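Local coordinates for SusD-like protein BACOVA_02651 (Bacteroides ovatus, PDB 5E75) that binds polysaccharide at the cell surface and probably captures xyloglucan before its transport into the periplasm for degradation, at residues Y236-W250 with P352-Y364. Sequence-based numbering, arbitrary orientation.
Sequences YKNNNNQESLLAMQW and PLNTYILRLADVY
N354 lies against N239 with their amide planes stacked only 4° apart, and this pair of asparagines joins the loop of 236-250 to the start of strand 355-359, beyond the M248-T355 pair. Followed outward, N354 first sets CB against M248 O at 3.2 Å. Its CG then faces N239 CG at 3.6 Å, and OD1 lies 2.6 Å from a water that is also close to W250 O, besides accepting a weak bond from W250 N. At the other tip, ND2 gives a weak bond to Q249 OE1, 3.3 Å away, and an ordinary hydrogen bond to a water, which also accepts from N240 N and bonds S244 OG. N239 returns the grip: ND2 meets P352 O at 3.0 Å, within both the amide and carbonyl planes, while N354 N reaches N239 OD1 from above the carbonyl plane of that amide. Q249, bent at chi2 (-68°), folds its amide back to exchange a pair of hydrogen bonds with N240; an alanine here would probably leave the N240 amide without either mate and free to turn. Further along, W250 NE1 points in its ring plane at T355 OG1, 2.9 Å away.

The antiparallel ladder carries two classic bulges, with L358 O accepting from L245 N and L246 N, and L246 O from I357 N and L358 N. Where it ends, E243 OE2 meets R359 NH1 at 2.9 Å in a salt bridge, and R393 and E418 provide further charged partners for E243 and R359 respectively. R359 sits at the N-cap position of helix 360-372, whose first residue, L360, gives its N-H to E243 O. Strand 355-359 thus leads directly into helix 360-372, among the helices of this SusD-family protein, L246 packing on helix 103-125 and L360 on helix 205-221.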
ATOM      1  N   TYR A 236       9.914   5.451  13.500  1.00 10.31           N
ATOM      2  CA  TYR A 236      11.038   5.867  12.662  1.00 11.64           C
ATOM      3  C   TYR A 236      12.364   5.172  13.009  1.00 12.00           C
ATOM      4  O   TYR A 236      13.157   4.860  12.114  1.00 11.06           O
ATOM      5  CB  TYR A 236      11.174   7.396  12.703  1.00 14.22           C
ATOM      6  CG  TYR A 236      12.585   7.916  12.777  1.00 12.84           C
ATOM      7  CD1 TYR A 236      13.341   8.080  11.638  1.00 12.98           C
ATOM      8  CD2 TYR A 236      13.144   8.259  13.999  1.00 17.11           C
ATOM      9  CE1 TYR A 236      14.648   8.569  11.718  1.00 16.52           C
ATOM     10  CE2 TYR A 236      14.416   8.726  14.095  1.00 21.39           C
ATOM     11  CZ  TYR A 236      15.165   8.887  12.960  1.00 16.32           C
ATOM     12  OH  TYR A 236      16.448   9.367  13.091  1.00 21.56           O
ATOM     13  N   LYS A 237      12.600   4.904  14.290  1.00 11.13           N
ATOM     14  CA  LYS A 237      13.838   4.238  14.691  1.00 13.24           C
ATOM     15  C   LYS A 237      13.945   2.855  14.092  1.00 11.44           C
ATOM     16  O   LYS A 237      15.039   2.298  14.036  1.00 14.63           O
ATOM     17  CB  LYS A 237      13.945   4.123  16.211  1.00 16.64           C
ATOM     18  CG  LYS A 237      14.258   5.422  16.940  1.00 23.87           C
ATOM     19  CD  LYS A 237      15.627   5.956  16.608  1.00 29.05           C
ATOM     20  CE  LYS A 237      16.071   6.978  17.646  1.00 28.64           C
ATOM     21  NZ  LYS A 237      17.368   7.597  17.248  1.00 37.34           N
ATOM     22  N   ASN A 238      12.825   2.287  13.646  1.00 10.77           N
ATOM     23  CA  ASN A 238      12.822   0.956  13.045  1.00 10.64           C
ATOM     24  C   ASN A 238      12.598   0.981  11.542  1.00 10.20           C
ATOM     25  O   ASN A 238      12.286  -0.055  10.959  1.00 11.80           O
ATOM     26  CB  ASN A 238      11.781   0.064  13.720  1.00 11.84           C
ATOM     27  CG  ASN A 238      12.041  -0.092  15.195  1.00 14.25           C
ATOM     28  OD1 ASN A 238      13.183  -0.320  15.607  1.00 14.68           O
ATOM     29  ND2 ASN A 238      11.010   0.083  16.007  1.00 11.14           N
ATOM     30  N   ASN A 239      12.797   2.135  10.902  1.00 10.32           N
ATOM     31  CA  ASN A 239      12.843   2.159   9.446  1.00 10.02           C
ATOM     32  C   ASN A 239      13.853   1.090   9.015  1.00 11.56           C
ATOM     33  O   ASN A 239      14.911   0.936   9.637  1.00 11.13           O
ATOM     34  CB  ASN A 239      13.319   3.517   8.918  1.00 10.66           C
ATOM     35  CG  ASN A 239      12.219   4.572   8.850  1.00 11.57           C
ATOM     36  OD1 ASN A 239      11.020   4.281   8.909  1.00 12.19           O
ATOM     37  ND2 ASN A 239      12.640   5.812   8.699  1.00 11.43           N
ATOM     38  N   ASN A 240      13.524   0.342   7.966  1.00 11.06           N
ATOM     39  CA  ASN A 240      14.422  -0.664   7.391  1.00 10.60           C
ATOM     40  C   ASN A 240      14.737  -1.807   8.336  1.00 10.94           C
ATOM     41  O   ASN A 240      15.781  -2.442   8.259  1.00 11.81           O
ATOM     42  CB  ASN A 240      15.689  -0.017   6.836  1.00 11.36           C
ATOM     43  CG  ASN A 240      15.375   0.923   5.709  1.00 10.08           C
ATOM     44  OD1 ASN A 240      14.562   0.603   4.842  1.00 11.47           O
ATOM     45  ND2 ASN A 240      15.989   2.097   5.716  1.00 11.92           N
ATOM     46  N   ASN A 241      13.789  -2.096   9.203  1.00 10.47           N
ATOM     47  CA  ASN A 241      13.825  -3.295  10.019  1.00  9.81           C
ATOM     48  C   ASN A 241      13.807  -4.550   9.139  1.00 10.33           C
ATOM     49  O   ASN A 241      13.575  -4.476   7.924  1.00 10.34           O
ATOM     50  CB  ASN A 241      12.634  -3.294  10.979  1.00 10.14           C
ATOM     51  CG  ASN A 241      11.302  -3.361  10.249  1.00  9.00           C
ATOM     52  OD1 ASN A 241      10.891  -4.427   9.795  1.00  9.83           O
ATOM     53  ND2 ASN A 241      10.644  -2.216  10.105  1.00 10.34           N
ATOM     54  N   GLN A 242      14.030  -5.713   9.739  1.00  9.69           N
ATOM     55  CA  GLN A 242      14.179  -6.931   8.947  1.00 11.59           C
ATOM     56  C   GLN A 242      12.918  -7.343   8.186  1.00 10.75           C
ATOM     57  O   GLN A 242      13.014  -8.069   7.189  1.00 10.83           O
ATOM     58  CB  GLN A 242      14.652  -8.094   9.817  1.00 14.49           C
ATOM     59  CG  GLN A 242      13.663  -8.534  10.869  1.00 13.98           C
ATOM     60  CD  GLN A 242      14.094  -9.807  11.563  1.00 14.77           C
ATOM     61  OE1 GLN A 242      14.491 -10.777  10.910  1.00 15.40           O
ATOM     62  NE2 GLN A 242      14.016  -9.812  12.887  1.00 19.41           N
ATOM     63  N   GLU A 243      11.752  -6.893   8.655  1.00  9.59           N
ATOM     64  CA  GLU A 243      10.474  -7.187   7.993  1.00  9.02           C
ATOM     65  C   GLU A 243      10.230  -6.270   6.779  1.00  9.12           C
ATOM     66  O   GLU A 243       9.371  -6.551   5.926  1.00 10.13           O
ATOM     67  CB  GLU A 243       9.313  -7.099   9.005  1.00  9.43           C
ATOM     68  CG  GLU A 243       7.938  -7.320   8.410  1.00  9.32           C
ATOM     69  CD  GLU A 243       6.851  -7.552   9.441  1.00  8.72           C
ATOM     70  OE1 GLU A 243       7.160  -7.677  10.639  1.00 10.16           O
ATOM     71  OE2 GLU A 243       5.681  -7.590   9.023  1.00  9.67           O
ATOM     72  N   SER A 244      10.983  -5.179   6.697  1.00  9.81           N
ATOM     73  CA  SER A 244      10.837  -4.222   5.609  1.00 10.02           C
ATOM     74  C   SER A 244      11.597  -4.725   4.381  1.00 10.52           C
ATOM     75  O   SER A 244      12.830  -4.552   4.275  1.00 11.75           O
ATOM     76  CB  SER A 244      11.390  -2.864   6.047  1.00  9.08           C
ATOM     77  OG  SER A 244      11.099  -1.846   5.103  1.00 10.42           O
ATOM     78  N   LEU A 245      10.893  -5.350   3.443  1.00  9.30           N
ATOM     79  CA  LEU A 245      11.534  -5.872   2.237  1.00  8.64           C
ATOM     80  C   LEU A 245      11.771  -4.765   1.212  1.00  8.80           C
ATOM     81  O   LEU A 245      12.799  -4.752   0.532  1.00  9.67           O
ATOM     82  CB  LEU A 245      10.700  -7.009   1.635  1.00  9.83           C
ATOM     83  CG  LEU A 245      10.683  -8.305   2.459  1.00 12.47           C
ATOM     84  CD1 LEU A 245       9.681  -9.295   1.937  1.00 12.01           C
ATOM     85  CD2 LEU A 245      12.060  -8.930   2.437  1.00 17.45           C
ATOM     86  N   LEU A 246      10.842  -3.820   1.112  1.00  9.34           N
ATOM     87  CA  LEU A 246      10.977  -2.714   0.178  1.00  8.13           C
ATOM     88  C   LEU A 246      10.165  -1.542   0.711  1.00  9.82           C
ATOM     89  O   LEU A 246       9.006  -1.704   1.114  1.00  9.37           O
ATOM     90  CB  LEU A 246      10.478  -3.120  -1.211  1.00 11.38           C
ATOM     91  CG  LEU A 246      10.817  -2.179  -2.363  1.00  9.99           C
ATOM     92  CD1 LEU A 246      12.334  -2.064  -2.542  1.00 13.80           C
ATOM     93  CD2 LEU A 246      10.164  -2.626  -3.655  1.00 11.37           C
ATOM     94  N   ALA A 247      10.756  -0.355   0.705  1.00  8.37           N
ATOM     95  CA  ALA A 247      10.082   0.842   1.192  1.00  8.54           C
ATOM     96  C   ALA A 247      10.660   2.062   0.514  1.00  8.63           C
ATOM     97  O   ALA A 247      11.850   2.090   0.153  1.00  9.33           O
ATOM     98  CB  ALA A 247      10.226   0.969   2.692  1.00  9.49           C
ATOM     99  N   MET A 248       9.819   3.083   0.375  1.00  9.02           N
ATOM    100  CA  MET A 248      10.278   4.402  -0.029  1.00  8.24           C
ATOM    101  C   MET A 248      11.082   5.007   1.115  1.00  8.52           C
ATOM    102  O   MET A 248      10.671   5.007   2.273  1.00 10.69           O
ATOM    103  CB  MET A 248       9.095   5.308  -0.379  1.00  9.68           C
ATOM    104  CG  MET A 248       8.157   4.696  -1.397  1.00 10.53           C
ATOM    105  SD  MET A 248       6.653   5.656  -1.654  1.00 10.81           S
ATOM    106  CE  MET A 248       5.557   4.397  -2.343  1.00  9.58           C
ATOM    107  N   GLN A 249      12.248   5.522   0.749  1.00  9.68           N
ATOM    108  CA  GLN A 249      13.293   5.908   1.686  1.00  9.47           C
ATOM    109  C   GLN A 249      13.359   7.431   1.810  1.00 11.60           C
ATOM    110  O   GLN A 249      14.139   8.100   1.129  1.00 12.77           O
ATOM    111  CB  GLN A 249      14.638   5.372   1.200  1.00  9.72           C
ATOM    112  CG  GLN A 249      14.669   3.866   1.065  1.00 10.65           C
ATOM    113  CD  GLN A 249      14.594   3.166   2.405  1.00 12.60           C
ATOM    114  OE1 GLN A 249      15.211   3.584   3.385  1.00 12.89           O
ATOM    115  NE2 GLN A 249      13.840   2.081   2.451  1.00 10.69           N
ATOM    116  N   TRP A 250      12.542   7.980   2.691  1.00 11.48           N
ATOM    117  CA  TRP A 250      12.432   9.429   2.788  1.00 11.68           C
ATOM    118  C   TRP A 250      13.601  10.053   3.557  1.00 17.98           C
ATOM    119  O   TRP A 250      14.222   9.411   4.405  1.00 18.27           O
ATOM    120  CB  TRP A 250      11.068   9.816   3.370  1.00 12.77           C
ATOM    121  CG  TRP A 250       9.948   9.261   2.549  1.00 11.06           C
ATOM    122  CD1 TRP A 250       9.012   8.354   2.946  1.00 10.27           C
ATOM    123  CD2 TRP A 250       9.654   9.558   1.178  1.00 10.35           C
ATOM    124  NE1 TRP A 250       8.157   8.069   1.922  1.00 11.12           N
ATOM    125  CE2 TRP A 250       8.526   8.784   0.817  1.00 10.25           C
ATOM    126  CE3 TRP A 250      10.235  10.394   0.218  1.00 10.63           C
ATOM    127  CZ2 TRP A 250       7.975   8.822  -0.457  1.00 11.97           C
ATOM    128  CZ3 TRP A 250       9.685  10.434  -1.044  1.00 11.42           C
ATOM    129  CH2 TRP A 250       8.565   9.655  -1.373  1.00 10.80           C
ATOM    130  N   PRO A 352       9.151  11.453   9.363  1.00 11.44           N
ATOM    131  CA  PRO A 352      10.378  10.655   9.301  1.00 13.70           C
ATOM    132  C   PRO A 352      10.149   9.182   8.940  1.00 12.17           C
ATOM    133  O   PRO A 352      11.112   8.426   8.809  1.00 13.15           O
ATOM    134  CB  PRO A 352      10.905  10.764  10.731  1.00 16.24           C
ATOM    135  CG  PRO A 352       9.703  10.818  11.553  1.00 16.03           C
ATOM    136  CD  PRO A 352       8.708  11.647  10.756  1.00 12.99           C
ATOM    137  N   LEU A 353       8.901   8.770   8.774  1.00 11.74           N
ATOM    138  CA  LEU A 353       8.628   7.379   8.468  1.00 10.52           C
ATOM    139  C   LEU A 353       8.836   7.057   7.007  1.00 10.59           C
ATOM    140  O   LEU A 353       8.479   7.839   6.116  1.00 11.58           O
ATOM    141  CB  LEU A 353       7.188   7.041   8.843  1.00 12.15           C
ATOM    142  CG  LEU A 353       6.837   7.275  10.306  1.00 12.93           C
ATOM    143  CD1 LEU A 353       5.361   7.056  10.493  1.00 13.44           C
ATOM    144  CD2 LEU A 353       7.622   6.357  11.222  1.00 14.97           C
ATOM    145  N   ASN A 354       9.420   5.891   6.750  1.00 10.08           N
ATOM    146  CA  ASN A 354       9.412   5.360   5.403  1.00 10.41           C
ATOM    147  C   ASN A 354       7.988   4.978   4.994  1.00 10.90           C
ATOM    148  O   ASN A 354       7.100   4.830   5.864  1.00 12.36           O
ATOM    149  CB  ASN A 354      10.310   4.122   5.308  1.00 10.69           C
ATOM    150  CG  ASN A 354      11.785   4.460   5.252  1.00 10.50           C
ATOM    151  OD1 ASN A 354      12.173   5.612   5.050  1.00 10.51           O
ATOM    152  ND2 ASN A 354      12.612   3.450   5.426  1.00 11.19           N
ATOM    153  N   THR A 355       7.766   4.811   3.689  1.00 10.50           N
ATOM    154  CA  THR A 355       6.478   4.310   3.195  1.00  9.06           C
ATOM    155  C   THR A 355       6.678   2.882   2.704  1.00  8.60           C
ATOM    156  O   THR A 355       7.381   2.636   1.738  1.00  9.19           O
ATOM    157  CB  THR A 355       5.939   5.162   2.029  1.00  8.32           C
ATOM    158  OG1 THR A 355       5.797   6.522   2.453  1.00 11.22           O
ATOM    159  CG2 THR A 355       4.587   4.662   1.545  1.00 11.37           C
ATOM    160  N   TYR A 356       6.087   1.916   3.390  1.00  8.62           N
ATOM    161  CA  TYR A 356       6.225   0.521   2.994  1.00  8.16           C
ATOM    162  C   TYR A 356       5.676   0.258   1.596  1.00  8.33           C
ATOM    163  O   TYR A 356       4.609   0.764   1.227  1.00  9.51           O
ATOM    164  CB  TYR A 356       5.497  -0.394   3.975  1.00  8.41           C
ATOM    165  CG  TYR A 356       6.188  -0.561   5.297  1.00  8.18           C
ATOM    166  CD1 TYR A 356       7.391  -1.252   5.388  1.00  9.27           C
ATOM    167  CD2 TYR A 356       5.639  -0.050   6.461  1.00  8.42           C
ATOM    168  CE1 TYR A 356       8.037  -1.418   6.582  1.00  8.74           C
ATOM    169  CE2 TYR A 356       6.286  -0.221   7.690  1.00  9.68           C
ATOM    170  CZ  TYR A 356       7.500  -0.903   7.724  1.00  9.62           C
ATOM    171  OH  TYR A 356       8.173  -1.089   8.906  1.00  9.99           O
ATOM    172  N   ILE A 357       6.412  -0.547   0.832  1.00  8.99           N
ATOM    173  CA  ILE A 357       5.930  -1.122  -0.413  1.00  8.49           C
ATOM    174  C   ILE A 357       5.664  -2.614  -0.210  1.00 10.50           C
ATOM    175  O   ILE A 357       4.631  -3.128  -0.647  1.00 11.11           O
ATOM    176  CB  ILE A 357       6.914  -0.869  -1.579  1.00  8.61           C
ATOM    177  CG1 ILE A 357       6.974   0.626  -1.891  1.00  9.46           C
ATOM    178  CG2 ILE A 357       6.518  -1.670  -2.828  1.00 10.37           C
ATOM    179  CD1 ILE A 357       8.073   1.028  -2.888  1.00 12.31           C
ATOM    180  N   LEU A 358       6.582  -3.301   0.472  1.00  9.22           N
ATOM    181  CA  LEU A 358       6.408  -4.713   0.801  1.00  7.88           C
ATOM    182  C   LEU A 358       6.959  -5.072   2.185  1.00  8.75           C
ATOM    183  O   LEU A 358       8.146  -4.848   2.455  1.00  9.26           O
ATOM    184  CB  LEU A 358       7.091  -5.604  -0.240  1.00 10.59           C
ATOM    185  CG  LEU A 358       6.900  -7.119  -0.050  1.00 10.91           C
ATOM    186  CD1 LEU A 358       5.445  -7.505  -0.305  1.00 13.41           C
ATOM    187  CD2 LEU A 358       7.844  -7.889  -0.956  1.00 12.86           C
ATOM    188  N   ARG A 359       6.104  -5.625   3.047  1.00  8.68           N
ATOM    189  CA  ARG A 359       6.532  -6.223   4.305  1.00  8.25           C
ATOM    190  C   ARG A 359       6.529  -7.753   4.226  1.00  8.65           C
ATOM    191  O   ARG A 359       5.743  -8.353   3.494  1.00  9.29           O
ATOM    192  CB  ARG A 359       5.602  -5.791   5.454  1.00  9.88           C
ATOM    193  CG  ARG A 359       5.791  -4.373   5.880  1.00  9.34           C
ATOM    194  CD  ARG A 359       5.220  -4.097   7.248  1.00  9.73           C
ATOM    195  NE  ARG A 359       3.769  -3.962   7.338  1.00  7.83           N
ATOM    196  CZ  ARG A 359       2.956  -4.834   7.927  1.00  7.86           C
ATOM    197  NH1 ARG A 359       3.393  -6.018   8.342  1.00  8.75           N
ATOM    198  NH2 ARG A 359       1.674  -4.533   8.069  1.00  9.25           N
ATOM    199  N   LEU A 360       7.358  -8.387   5.047  1.00  9.49           N
ATOM    200  CA  LEU A 360       7.397  -9.850   5.097  1.00  9.21           C
ATOM    201  C   LEU A 360       6.028 -10.455   5.422  1.00  9.79           C
ATOM    202  O   LEU A 360       5.678 -11.511   4.873  1.00  9.76           O
ATOM    203  CB  LEU A 360       8.469 -10.307   6.090  1.00 10.15           C
ATOM    204  CG  LEU A 360       8.739 -11.806   6.168  1.00  9.97           C
ATOM    205  CD1 LEU A 360       9.338 -12.346   4.882  1.00 11.06           C
ATOM    206  CD2 LEU A 360       9.636 -12.084   7.349  1.00 11.42           C
ATOM    207  N   ALA A 361       5.228  -9.797   6.262  1.00  8.76           N
ATOM    208  CA  ALA A 361       3.915 -10.354   6.587  1.00  8.78           C
ATOM    209  C   ALA A 361       3.039 -10.494   5.344  1.00  9.47           C
ATOM    210  O   ALA A 361       2.187 -11.371   5.290  1.00  9.09           O
ATOM    211  CB  ALA A 361       3.216  -9.513   7.604  1.00  8.81           C
ATOM    212  N   ASP A 362       3.214  -9.607   4.372  1.00  8.94           N
ATOM    213  CA  ASP A 362       2.488  -9.699   3.098  1.00  9.51           C
ATOM    214  C   ASP A 362       2.851 -11.005   2.386  1.00  8.61           C
ATOM    215  O   ASP A 362       1.989 -11.698   1.837  1.00  9.53           O
ATOM    216  CB  ASP A 362       2.859  -8.476   2.255  1.00 10.17           C
ATOM    217  CG  ASP A 362       1.890  -8.170   1.149  1.00 14.52           C
ATOM    218  OD1 ASP A 362       1.205  -9.069   0.651  1.00 14.99           O
ATOM    219  OD2 ASP A 362       1.824  -6.981   0.776  1.00 15.58           O
ATOM    220  N   VAL A 363       4.138 -11.334   2.376  1.00  7.97           N
ATOM    221  CA  VAL A 363       4.578 -12.559   1.729  1.00  9.00           C
ATOM    222  C   VAL A 363       3.997 -13.770   2.468  1.00  9.75           C
ATOM    223  O   VAL A 363       3.595 -14.742   1.823  1.00 10.04           O
ATOM    224  CB  VAL A 363       6.121 -12.640   1.590  1.00  9.13           C
ATOM    225  CG1 VAL A 363       6.516 -13.824   0.754  1.00 11.02           C
ATOM    226  CG2 VAL A 363       6.673 -11.372   0.968  1.00 11.29           C
ATOM    227  N   TYR A 364       3.937 -13.704   3.797  1.00  8.65           N
ATOM    228  CA  TYR A 364       3.320 -14.791   4.575  1.00  9.57           C
ATOM    229  C   TYR A 364       1.874 -15.001   4.154  1.00 11.42           C
ATOM    230  O   TYR A 364       1.434 -16.131   3.915  1.00 10.12           O
ATOM    231  CB  TYR A 364       3.368 -14.495   6.085  1.00  8.83           C
ATOM    232  CG  TYR A 364       4.720 -14.691   6.775  1.00  9.29           C
ATOM    233  CD1 TYR A 364       5.900 -14.786   6.054  1.00 10.69           C
ATOM    234  CD2 TYR A 364       4.804 -14.790   8.164  1.00  9.65           C
ATOM    235  CE1 TYR A 364       7.119 -14.977   6.700  1.00 10.46           C
ATOM    236  CE2 TYR A 364       6.008 -14.972   8.796  1.00  9.08           C
ATOM    237  CZ  TYR A 364       7.164 -15.063   8.070  1.00 10.29           C
ATOM    238  OH  TYR A 364       8.335 -15.278   8.767  1.00 11.87           O
TER
HETATM  239  O   HOH W   1      11.217   0.750   6.274  1.00 11.52           O
HETATM  240  O   HOH W   2      13.719   9.105   7.829  1.00 17.84           O
HETATM  241  O   HOH W   3      14.443   6.894   5.439  1.00 24.18           O